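Local coordinates for protein malonate decarboxylase subunit alpha (PDB 6MPR) that probably serves as the transferase subunit of malonate decarboxylase, exchanging acetyl for malonyl groups on the thiol of the acyl-carrier protein, at residues S127-I130 with L134-I137; G366-V371 with G375-V380. All coordinates share one frame; numbering follows the deposited sequence.

Contact 1 (S127-I130 with L134-I137)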
loop_
_atom_site.group_PDB
_atom_site.type_symbol
_atom_site.label_atom_id
_atom_site.label_comp_id
_atom_site.label_asym_id
_atom_site.label_seq_id
_atom_site.Cartn_x
_atom_site.Cartn_y
_atom_site.Cartn_z
ATOM N N SER A 127 -9.539 20.509 -18.089
ATOM C CA SER A 127 -8.669 21.132 -19.084
ATOM C C SER A 127 -9.062 22.580 -19.335
ATOM O O SER A 127 -8.195 23.446 -19.493
ATOM C CB SER A 127 -8.704 20.351 -20.401
ATOM O OG SER A 127 -7.887 19.196 -20.315
ATOM N N GLN A 128 -10.366 22.860 -19.389
ATOM C CA GLN A 128 -10.802 24.227 -19.668
ATOM C C GLN A 128 -10.511 25.147 -18.485
ATOM O O GLN A 128 -10.137 26.310 -18.679
ATOM C CB GLN A 128 -12.292 24.249 -20.024
ATOM C CG GLN A 128 -12.821 25.605 -20.519
ATOM C CD GLN A 128 -12.149 26.105 -21.799
ATOM O OE1 GLN A 128 -11.706 27.255 -21.867
ATOM N NE2 GLN A 128 -12.084 25.250 -22.817
ATOM N N LEU A 129 -10.668 24.646 -17.255
ATOM C CA LEU A 129 -10.355 25.475 -16.089
ATOM C C LEU A 129 -8.860 25.754 -15.995
ATOM O O LEU A 129 -8.450 26.849 -15.589
ATOM C CB LEU A 129 -10.860 24.814 -14.807
ATOM C CG LEU A 129 -12.376 24.862 -14.599
ATOM C CD1 LEU A 129 -12.808 23.942 -13.461
ATOM C CD2 LEU A 129 -12.856 26.303 -14.381
ATOM N N ILE A 130 -8.029 24.783 -16.368
ATOM C CA ILE A 130 -6.587 25.021 -16.430
ATOM C C ILE A 130 -6.268 26.089 -17.472
ATOM O O ILE A 130 -5.524 27.041 -17.207
ATOM C CB ILE A 130 -5.838 23.710 -16.732
ATOM C CG1 ILE A 130 -5.888 22.779 -15.525
ATOM C CG2 ILE A 130 -4.394 24.006 -17.135
ATOM C CD1 ILE A 130 -5.607 21.287 -15.867
ATOM N N LEU A 134 -7.972 29.065 -13.717
ATOM C CA LEU A 134 -8.732 28.939 -12.481
ATOM C C LEU A 134 -8.421 27.667 -11.706
ATOM O O LEU A 134 -8.837 27.544 -10.548
ATOM C CB LEU A 134 -10.237 28.996 -12.789
ATOM C CG LEU A 134 -10.706 30.339 -13.366
ATOM C CD1 LEU A 134 -12.146 30.254 -13.844
ATOM C CD2 LEU A 134 -10.552 31.460 -12.340
ATOM N N LEU A 135 -7.688 26.732 -12.300
ATOM C CA LEU A 135 -7.376 25.466 -11.657
ATOM C C LEU A 135 -5.904 25.177 -11.889
ATOM O O LEU A 135 -5.440 25.213 -13.032
ATOM C CB LEU A 135 -8.263 24.333 -12.211
ATOM C CG LEU A 135 -8.174 22.958 -11.528
ATOM C CD1 LEU A 135 -9.470 22.165 -11.651
ATOM C CD2 LEU A 135 -7.030 22.131 -12.111
ATOM N N GLU A 136 -5.170 24.924 -10.808
ATOM C CA GLU A 136 -3.742 24.610 -10.860
ATOM C C GLU A 136 -3.578 23.163 -10.408
ATOM O O GLU A 136 -3.797 22.858 -9.233
ATOM C CB GLU A 136 -2.943 25.554 -9.963
ATOM C CG GLU A 136 -3.045 27.036 -10.362
ATOM C CD GLU A 136 -2.461 28.002 -9.325
ATOM O OE1 GLU A 136 -1.790 27.553 -8.366
ATOM O OE2 GLU A 136 -2.687 29.224 -9.472
ATOM N N ILE A 137 -3.206 22.277 -11.338
ATOM C CA ILE A 137 -2.993 20.877 -10.992
ATOM C C ILE A 137 -1.702 20.736 -10.200
ATOM O O ILE A 137 -0.659 21.287 -10.574
ATOM C CB ILE A 137 -2.949 19.994 -12.247
ATOM C CG1 ILE A 137 -4.301 19.983 -12.941
ATOM C CG2 ILE A 137 -2.626 18.553 -11.857
ATOM C CD1 ILE A 137 -5.331 19.114 -12.251
HETATM O O HOH W 1 -4.323 27.171 -14.464
#

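Contact 2 (G366-V371 with G375-V380)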
loop_
_atom_site.group_PDB
_atom_site.type_symbol
_atom_site.label_atom_id
_atom_site.label_comp_id
_atom_site.label_asym_id
_atom_site.label_seq_id
_atom_site.Cartn_x
_atom_site.Cartn_y
_atom_site.Cartn_z
ATOM N N GLY A 366 -7.747 -5.191 -17.310
ATOM C CA GLY A 366 -8.654 -4.094 -17.561
ATOM C C GLY A 366 -8.427 -3.553 -18.954
ATOM O O GLY A 366 -7.668 -4.118 -19.743
ATOM N N ALA A 367 -9.084 -2.441 -19.246
ATOM C CA ALA A 367 -9.018 -1.883 -20.585
ATOM C C ALA A 367 -8.509 -0.451 -20.535
ATOM O O ALA A 367 -8.228 0.108 -19.477
ATOM C CB ALA A 367 -10.372 -1.944 -21.283
ATOM N N THR A 368 -8.419 0.148 -21.715
ATOM C CA THR A 368 -7.859 1.480 -21.874
ATOM C C THR A 368 -8.371 2.044 -23.188
ATOM O O THR A 368 -8.920 1.314 -24.017
ATOM C CB THR A 368 -6.343 1.423 -21.862
ATOM O OG1 THR A 368 -5.819 2.736 -22.015
ATOM C CG2 THR A 368 -5.862 0.583 -23.008
ATOM N N LEU A 369 -8.214 3.360 -23.375
ATOM C CA LEU A 369 -8.671 3.897 -24.652
ATOM C C LEU A 369 -7.581 3.890 -25.709
ATOM O O LEU A 369 -7.883 3.699 -26.891
ATOM C CB LEU A 369 -9.214 5.327 -24.505
ATOM C CG LEU A 369 -10.490 5.476 -23.684
ATOM C CD1 LEU A 369 -10.948 6.933 -23.695
ATOM C CD2 LEU A 369 -11.578 4.542 -24.204
ATOM N N GLN A 370 -6.322 4.125 -25.317
ATOM C CA GLN A 370 -5.219 4.213 -26.267
ATOM C C GLN A 370 -4.031 3.382 -25.799
ATOM O O GLN A 370 -3.750 3.301 -24.604
ATOM C CB GLN A 370 -4.771 5.657 -26.469
ATOM C CG GLN A 370 -5.735 6.500 -27.295
ATOM C CD GLN A 370 -5.099 7.801 -27.747
ATOM O OE1 GLN A 370 -4.145 8.278 -27.128
ATOM N NE2 GLN A 370 -5.591 8.354 -28.852
ATOM N N VAL A 371 -3.358 2.756 -26.758
ATOM C CA VAL A 371 -2.173 1.931 -26.534
ATOM C C VAL A 371 -1.222 2.237 -27.680
ATOM O O VAL A 371 -1.638 2.216 -28.841
ATOM C CB VAL A 371 -2.514 0.426 -26.502
ATOM C CG1 VAL A 371 -1.263 -0.437 -26.296
ATOM C CG2 VAL A 371 -3.540 0.134 -25.414
ATOM N N GLY A 375 3.267 -0.422 -26.028
ATOM C CA GLY A 375 2.339 -0.862 -25.012
ATOM C C GLY A 375 1.964 0.182 -23.981
ATOM O O GLY A 375 1.194 -0.133 -23.072
ATOM N N HIS A 376 2.490 1.412 -24.075
ATOM C CA HIS A 376 2.064 2.452 -23.137
ATOM C C HIS A 376 0.578 2.712 -23.321
ATOM O O HIS A 376 0.091 2.830 -24.445
ATOM C CB HIS A 376 2.853 3.742 -23.346
ATOM C CG HIS A 376 4.333 3.595 -23.157
ATOM N ND1 HIS A 376 4.889 2.869 -22.128
ATOM C CD2 HIS A 376 5.373 4.104 -23.863
ATOM C CE1 HIS A 376 6.209 2.927 -22.211
ATOM N NE2 HIS A 376 6.527 3.672 -23.257
ATOM N N SER A 377 -0.139 2.816 -22.215
ATOM C CA SER A 377 -1.594 2.821 -22.231
ATOM C C SER A 377 -2.123 4.031 -21.472
ATOM O O SER A 377 -1.629 4.367 -20.396
ATOM C CB SER A 377 -2.152 1.530 -21.617
ATOM O OG SER A 377 -1.746 0.382 -22.355
ATOM N N SER A 378 -3.127 4.698 -22.045
ATOM C CA SER A 378 -3.735 5.820 -21.349
ATOM C C SER A 378 -5.174 5.994 -21.816
ATOM O O SER A 378 -5.545 5.579 -22.921
ATOM C CB SER A 378 -2.941 7.112 -21.579
ATOM O OG SER A 378 -3.580 8.203 -20.952
ATOM N N THR A 379 -5.990 6.589 -20.950
ATOM C CA THR A 379 -7.333 7.011 -21.328
ATOM C C THR A 379 -7.441 8.523 -21.486
ATOM O O THR A 379 -8.515 9.019 -21.839
ATOM C CB THR A 379 -8.374 6.521 -20.314
ATOM O OG1 THR A 379 -8.044 7.026 -19.015
ATOM C CG2 THR A 379 -8.432 4.985 -20.288
ATOM N N VAL A 380 -6.359 9.267 -21.254
ATOM C CA VAL A 380 -6.372 10.705 -21.518
ATOM C C VAL A 380 -6.398 10.930 -23.024
ATOM O O VAL A 380 -5.637 10.306 -23.778
ATOM C CB VAL A 380 -5.160 11.384 -20.855
ATOM C CG1 VAL A 380 -4.984 12.815 -21.362
ATOM C CG2 VAL A 380 -5.291 11.361 -19.331
HETATM O O HOH W 2 -3.440 9.015 -24.567
#

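Contact 1 (S127-I130 with L134-I137)
I130 pushes its long branch into the hollow between L135 and I137. I130 CG1 lies 3.7 Å from L135 CD2, while I130 CD1 meets I137 CG1 at 3.5 Å, a close fit for two saturated carbons, with these two isoleucines crossing at about a right angle. Because CG of L135 is anti to its own backbone N (chi1 -173°), the side chain lies beside its carbonyl carbon and across I130, where CD2 rests on both CG1 and CD1 of that isoleucine. On the L129 flank the fit is by roots and methyls: L129 CB touches L135 CB at 3.7 Å, and L129 CD2 is 4.1 Å from both CB and CD1 of L134. Helix 100-107 covers this flank through L103 and F106.

L134 N donates to L129 O at 2.9 Å (N-H...O angle 150°), and L135 N adds a weak bond to the same oxygen. A water donates to I130 O and to L135 O, the latter 2.7 Å away. Two carbonyls from the last full turn of helix 125-131 therefore find donors in the returning chain or in water, consistent with polar satisfaction of the helix end while the leucine and isoleucine side chains pack alongside.

Contact 2 (G366-V371 with G375-V380)
G375 packs its CA 3.8 Å from V371 CG1 while holding an unusual backbone shape. At its positive phi of 90° a beta carbon would collide with the carbonyl oxygen of the preceding residue, a conformation that calls for glycine. In the conformer of S377 described here, S377 OG donates to G375 O at 3.1 Å, coming from above the carbonyl plane. The same S377 OG lies 3.6 Å from V371 CG2.

Beyond this the segments form a short antiparallel beta hairpin. Q370 and S378 are its hydrogen-bonded pair: Q370 N donates to S378 O at 2.9 Å, nearly in line with the S378 C=O (170° at the oxygen) although bent to 144° at the hydrogen, and S378 N returns a bond to Q370 O at 3.0 Å. V371 and S377 follow as the non-hydrogen-bonded pair, where V371 CA comes within 3.2 Å of H376 O in a CA-H...O contact. At the other end T379 CG2 comes up 3.5 Å from L369 N, and L369 CG rests 4.0 Å from T379 CG2 as the two side chains cross at about a right angle. V380 N donates to S378 OG, making an ST turn, and that hydroxyl is also hydrogen-bonded to P464 O. A water donates to both Q370 OE1 and V380 O.

The Q370 and S378 face meets helix 450-458: Q370 OE1 accepts from D450 N at the helix start, and S378 packs on A451. T368 and S377 lie against Q432 of strand 429-433. Backbone bonds join V371 to T444 and V446, and S377 to I467, while H376 packs on L423 of the second subunit.

Contact 1 and contact 2 belong to different sheet systems and follow each other along the chain. Their centres are 23 Å apart and their nearest atoms about 7 Å, with no direct touch. Contact 1 turns a helix into strand 136-140, an outermost strand of the parallel eight-stranded sheet; contact 2 is a hairpin following strand 363-366 of the mixed sheet. The chain just beyond 375-380 spans the gap: G383 O takes a weak hydrogen bond from S127 OG, and L385 packs on S127 and I130. The centre of contact 2 is 15 Å from the chain centre, that of contact 1 23 Å; contact 2 is largely buried, contact 1 partly so.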